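Cow rumen GH26 endo-mannanase (PDB 6UEH) probably hydrolyses internal beta-1,4-mannosidic linkages of mannans such as galactomannan, as an endo-acting glycoside hydrolase of family GH26. Local coordinates at residues 133-145 with 411-423. Numbering follows the deposited sequence.
Sequences ATFPDFSKVDTKL and FYTLLNFVENKKM
F138 sets CE1 of its ring against helix 408-417, 3.7 Å from CD1 of L415 and 4.0 Å from CZ of F411, where it meets the edge of the F411 ring. L415 CD1 and Y412 OH both sit near the plane of the F138 ring, at its edge. Beside it, P136 lays its CD 3.9 Å from CE1 of Y412, at the edge of the tyrosine ring, while its CB meets ND2 of N420. The N420 amide stands almost perpendicular to the F138 ring (88°) and packs against V141, whose CG2 is 3.6 Å from N420 OD1; with CG1 anti to the backbone N (chi1 175°), CG2 falls anti to the carbonyl carbon, beside the backbone N, and also reaches N420 O. No direct hydrogen bond joins the segments, but two waters each donate to both D142 O and K421 O. Residues 133-145 form the linker from the CBM6-like beta domain into the (beta/alpha)8 barrel of the GH26 domain, and here the linker runs along helix 408-417 and its C-terminal turn. Replacing F138 by alanine is likely to open a gap beside L415 and F411 and leave the linker less firmly seated on the barrel. A Schellman motif ends that helix, with E419 at positive phi and N420 N bonded to L415 O (2.8 Å), which presents N420 to the linker. Farther out, Y165 meets F138 edge-to-face, H442 stacks on F135, and D159 of helix 152-164 shares a hydrogen bond with T143 OG1.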
loop_
_atom_site.group_PDB
_atom_site.type_symbol
_atom_site.label_atom_id
_atom_site.label_comp_id
_atom_site.label_asym_id
_atom_site.label_seq_id
_atom_site.Cartn_x
_atom_site.Cartn_y
_atom_site.Cartn_z
ATOM N N ALA A 133 -6.648 21.677 -2.638
ATOM C CA ALA A 133 -6.473 20.567 -1.709
ATOM C C ALA A 133 -5.572 20.940 -0.542
ATOM O O ALA A 133 -4.644 21.733 -0.685
ATOM C CB ALA A 133 -5.913 19.348 -2.431
ATOM N N THR A 134 -5.872 20.372 0.619
ATOM C CA THR A 134 -4.991 20.467 1.773
ATOM C C THR A 134 -4.558 19.054 2.136
ATOM O O THR A 134 -5.379 18.138 2.185
ATOM C CB THR A 134 -5.675 21.145 2.973
ATOM O OG1 THR A 134 -6.782 20.349 3.409
ATOM C CG2 THR A 134 -6.179 22.527 2.586
ATOM N N PHE A 135 -3.268 18.873 2.379
ATOM C CA PHE A 135 -2.723 17.533 2.553
ATOM C C PHE A 135 -2.361 17.255 4.007
ATOM O O PHE A 135 -2.118 18.186 4.776
ATOM C CB PHE A 135 -1.505 17.351 1.643
ATOM C CG PHE A 135 -1.776 17.689 0.206
ATOM C CD1 PHE A 135 -2.398 16.776 -0.628
ATOM C CD2 PHE A 135 -1.425 18.928 -0.306
ATOM C CE1 PHE A 135 -2.659 17.087 -1.950
ATOM C CE2 PHE A 135 -1.684 19.246 -1.626
ATOM C CZ PHE A 135 -2.301 18.321 -2.450
ATOM N N PRO A 136 -2.351 15.968 4.394
ATOM C CA PRO A 136 -1.930 15.573 5.740
ATOM C C PRO A 136 -0.526 16.065 6.067
ATOM O O PRO A 136 0.331 16.104 5.185
ATOM C CB PRO A 136 -1.970 14.044 5.684
ATOM C CG PRO A 136 -2.981 13.736 4.640
ATOM C CD PRO A 136 -2.830 14.816 3.608
ATOM N N ASP A 137 -0.303 16.452 7.318
ATOM C CA ASP A 137 1.031 16.829 7.764
ATOM C C ASP A 137 1.849 15.563 8.004
ATOM O O ASP A 137 1.789 14.969 9.082
ATOM C CB ASP A 137 0.963 17.679 9.036
ATOM C CG ASP A 137 2.270 18.397 9.332
ATOM O OD1 ASP A 137 3.334 17.934 8.869
ATOM O OD2 ASP A 137 2.234 19.432 10.032
ATOM N N PHE A 138 2.608 15.157 6.991
ATOM C CA PHE A 138 3.394 13.929 7.064
ATOM C C PHE A 138 4.557 14.057 8.042
ATOM O O PHE A 138 5.003 13.065 8.619
ATOM C CB PHE A 138 3.922 13.547 5.678
ATOM C CG PHE A 138 2.841 13.307 4.661
ATOM C CD1 PHE A 138 1.979 12.230 4.789
ATOM C CD2 PHE A 138 2.694 14.151 3.572
ATOM C CE1 PHE A 138 0.986 12.004 3.853
ATOM C CE2 PHE A 138 1.705 13.928 2.630
ATOM C CZ PHE A 138 0.849 12.854 2.772
ATOM N N SER A 139 5.043 15.279 8.228
ATOM C CA SER A 139 6.183 15.520 9.105
ATOM C C SER A 139 5.807 15.365 10.575
ATOM O O SER A 139 6.675 15.186 11.428
ATOM C CB SER A 139 6.761 16.916 8.863
ATOM O OG SER A 139 5.846 17.920 9.268
ATOM N N LYS A 140 4.512 15.440 10.867
ATOM C CA LYS A 140 4.042 15.367 12.247
ATOM C C LYS A 140 3.638 13.952 12.650
ATOM O O LYS A 140 3.171 13.730 13.766
ATOM C CB LYS A 140 2.872 16.328 12.463
ATOM C CG LYS A 140 3.300 17.772 12.676
ATOM C CD LYS A 140 4.166 17.904 13.922
ATOM C CE LYS A 140 4.774 19.292 14.035
ATOM N NZ LYS A 140 3.734 20.356 14.106
ATOM N N VAL A 141 3.815 13.000 11.741
ATOM C CA VAL A 141 3.587 11.599 12.068
ATOM C C VAL A 141 4.612 11.140 13.099
ATOM O O VAL A 141 5.815 11.245 12.869
ATOM C CB VAL A 141 3.678 10.695 10.823
ATOM C CG1 VAL A 141 3.547 9.232 11.220
ATOM C CG2 VAL A 141 2.616 11.079 9.802
ATOM N N ASP A 142 4.141 10.648 14.240
ATOM C CA ASP A 142 5.049 10.161 15.274
ATOM C C ASP A 142 5.682 8.844 14.841
ATOM O O ASP A 142 4.981 7.877 14.537
ATOM C CB ASP A 142 4.320 9.988 16.607
ATOM C CG ASP A 142 5.219 9.424 17.695
ATOM O OD1 ASP A 142 6.437 9.694 17.669
ATOM O OD2 ASP A 142 4.707 8.707 18.575
ATOM N N THR A 143 7.010 8.808 14.817
ATOM C CA THR A 143 7.723 7.635 14.331
ATOM C C THR A 143 8.379 6.833 15.454
ATOM O O THR A 143 9.372 6.139 15.229
ATOM C CB THR A 143 8.802 8.028 13.300
ATOM O OG1 THR A 143 9.514 9.180 13.765
ATOM C CG2 THR A 143 8.159 8.345 11.954
ATOM N N LYS A 144 7.823 6.921 16.660
ATOM C CA LYS A 144 8.273 6.063 17.750
ATOM C C LYS A 144 7.885 4.626 17.426
ATOM O O LYS A 144 6.730 4.349 17.104
ATOM C CB LYS A 144 7.668 6.494 19.087
ATOM C CG LYS A 144 8.290 5.800 20.297
ATOM C CD LYS A 144 7.587 6.193 21.588
ATOM C CE LYS A 144 8.363 5.725 22.816
ATOM N NZ LYS A 144 8.542 4.245 22.866
ATOM N N LEU A 145 8.851 3.717 17.495
ATOM C CA LEU A 145 8.600 2.324 17.146
ATOM C C LEU A 145 7.682 1.651 18.162
ATOM O O LEU A 145 7.626 2.052 19.324
ATOM C CB LEU A 145 9.921 1.563 17.022
ATOM C CG LEU A 145 10.717 1.912 15.761
ATOM C CD1 LEU A 145 12.107 1.291 15.792
ATOM C CD2 LEU A 145 9.954 1.471 14.516
ATOM N N PHE A 411 -3.226 5.078 -1.900
ATOM C CA PHE A 411 -2.388 5.651 -0.856
ATOM C C PHE A 411 -3.233 6.262 0.260
ATOM O O PHE A 411 -3.012 5.985 1.438
ATOM C CB PHE A 411 -1.440 6.705 -1.429
ATOM C CG PHE A 411 -0.619 7.403 -0.385
ATOM C CD1 PHE A 411 0.510 6.796 0.145
ATOM C CD2 PHE A 411 -0.982 8.658 0.080
ATOM C CE1 PHE A 411 1.263 7.431 1.115
ATOM C CE2 PHE A 411 -0.232 9.299 1.050
ATOM C CZ PHE A 411 0.891 8.685 1.567
ATOM N N TYR A 412 -4.212 7.081 -0.106
ATOM C CA TYR A 412 -4.990 7.788 0.905
ATOM C C TYR A 412 -6.040 6.900 1.570
ATOM O O TYR A 412 -6.458 7.170 2.697
ATOM C CB TYR A 412 -5.627 9.038 0.298
ATOM C CG TYR A 412 -4.612 10.145 0.150
ATOM C CD1 TYR A 412 -4.191 10.869 1.255
ATOM C CD2 TYR A 412 -4.042 10.437 -1.082
ATOM C CE1 TYR A 412 -3.245 11.868 1.140
ATOM C CE2 TYR A 412 -3.096 11.438 -1.208
ATOM C CZ TYR A 412 -2.702 12.151 -0.092
ATOM O OH TYR A 412 -1.761 13.148 -0.204
ATOM N N THR A 413 -6.450 5.834 0.891
ATOM C CA THR A 413 -7.313 4.837 1.517
ATOM C C THR A 413 -6.553 4.143 2.649
ATOM O O THR A 413 -7.066 3.998 3.763
ATOM C CB THR A 413 -7.808 3.788 0.501
ATOM O OG1 THR A 413 -8.649 4.423 -0.467
ATOM C CG2 THR A 413 -8.596 2.685 1.200
ATOM N N LEU A 414 -5.324 3.730 2.357
ATOM C CA LEU A 414 -4.460 3.112 3.357
ATOM C C LEU A 414 -4.114 4.093 4.473
ATOM O O LEU A 414 -4.031 3.710 5.637
ATOM C CB LEU A 414 -3.181 2.579 2.704
ATOM C CG LEU A 414 -3.365 1.406 1.739
ATOM C CD1 LEU A 414 -2.052 1.030 1.073
ATOM C CD2 LEU A 414 -3.952 0.213 2.470
ATOM N N LEU A 415 -3.916 5.360 4.116
ATOM C CA LEU A 415 -3.574 6.384 5.100
ATOM C C LEU A 415 -4.694 6.559 6.112
ATOM O O LEU A 415 -4.458 6.620 7.318
ATOM C CB LEU A 415 -3.264 7.716 4.409
ATOM C CG LEU A 415 -2.825 8.890 5.292
ATOM C CD1 LEU A 415 -1.776 9.722 4.579
ATOM C CD2 LEU A 415 -4.015 9.762 5.679
ATOM N N ASN A 416 -5.918 6.639 5.613
ATOM C CA ASN A 416 -7.060 6.804 6.492
ATOM C C ASN A 416 -7.353 5.539 7.292
ATOM O O ASN A 416 -7.896 5.619 8.393
ATOM C CB ASN A 416 -8.281 7.242 5.687
ATOM C CG ASN A 416 -8.177 8.684 5.228
ATOM O OD1 ASN A 416 -8.360 9.609 6.019
ATOM N ND2 ASN A 416 -7.871 8.883 3.951
ATOM N N PHE A 417 -6.978 4.381 6.749
ATOM C CA PHE A 417 -7.081 3.122 7.487
ATOM C C PHE A 417 -6.348 3.219 8.824
ATOM O O PHE A 417 -6.890 2.865 9.868
ATOM C CB PHE A 417 -6.507 1.955 6.677
ATOM C CG PHE A 417 -7.505 1.277 5.776
ATOM C CD1 PHE A 417 -8.855 1.576 5.852
ATOM C CD2 PHE A 417 -7.085 0.325 4.859
ATOM C CE1 PHE A 417 -9.766 0.946 5.023
ATOM C CE2 PHE A 417 -7.991 -0.309 4.031
ATOM C CZ PHE A 417 -9.333 0.001 4.112
ATOM N N VAL A 418 -5.113 3.706 8.780
ATOM C CA VAL A 418 -4.299 3.822 9.985
ATOM C C VAL A 418 -4.352 5.226 10.579
ATOM O O VAL A 418 -3.605 5.536 11.506
ATOM C CB VAL A 418 -2.832 3.453 9.705
ATOM C CG1 VAL A 418 -2.727 1.995 9.277
ATOM C CG2 VAL A 418 -2.243 4.373 8.645
ATOM N N GLU A 419 -5.238 6.064 10.043
ATOM C CA GLU A 419 -5.412 7.439 10.518
ATOM C C GLU A 419 -4.096 8.215 10.512
ATOM O O GLU A 419 -3.806 8.967 11.447
ATOM C CB GLU A 419 -6.021 7.455 11.926
ATOM C CG GLU A 419 -7.363 6.743 12.039
ATOM C CD GLU A 419 -7.912 6.741 13.456
ATOM O OE1 GLU A 419 -7.376 7.481 14.311
ATOM O OE2 GLU A 419 -8.879 5.996 13.719
ATOM N N ASN A 420 -3.307 8.016 9.459
ATOM C CA ASN A 420 -2.007 8.666 9.300
ATOM C C ASN A 420 -1.082 8.471 10.507
ATOM O O ASN A 420 -0.305 9.361 10.855
ATOM C CB ASN A 420 -2.195 10.163 9.027
ATOM C CG ASN A 420 -0.963 10.805 8.414
ATOM O OD1 ASN A 420 -0.190 10.149 7.716
ATOM N ND2 ASN A 420 -0.772 12.093 8.675
ATOM N N LYS A 421 -1.170 7.309 11.149
ATOM C CA LYS A 421 -0.305 7.021 12.290
ATOM C C LYS A 421 0.872 6.134 11.891
ATOM O O LYS A 421 1.816 5.955 12.661
ATOM C CB LYS A 421 -1.102 6.367 13.419
ATOM C CG LYS A 421 -2.208 7.254 13.963
ATOM C CD LYS A 421 -2.675 6.796 15.329
ATOM C CE LYS A 421 -3.803 7.679 15.837
ATOM N NZ LYS A 421 -3.464 9.126 15.727
ATOM N N LYS A 422 0.805 5.579 10.685
ATOM C CA LYS A 422 1.895 4.774 10.145
ATOM C C LYS A 422 2.281 5.281 8.758
ATOM O O LYS A 422 1.426 5.721 7.989
ATOM C CB LYS A 422 1.502 3.294 10.070
ATOM C CG LYS A 422 0.913 2.721 11.355
ATOM C CD LYS A 422 1.928 2.681 12.486
ATOM C CE LYS A 422 1.285 2.181 13.773
ATOM N NZ LYS A 422 2.254 2.091 14.901
ATOM N N MET A 423 3.571 5.226 8.447
ATOM C CA MET A 423 4.040 5.563 7.109
ATOM C C MET A 423 3.619 4.482 6.121
ATOM O O MET A 423 3.490 3.312 6.485
ATOM C CB MET A 423 5.558 5.738 7.092
ATOM C CG MET A 423 6.044 6.964 7.842
ATOM S SD MET A 423 7.836 7.115 7.810
ATOM C CE MET A 423 8.319 5.672 8.756
HETATM O O HOH W 1 4.747 5.809 12.885
HETATM O O HOH W 2 1.760 7.845 14.880
#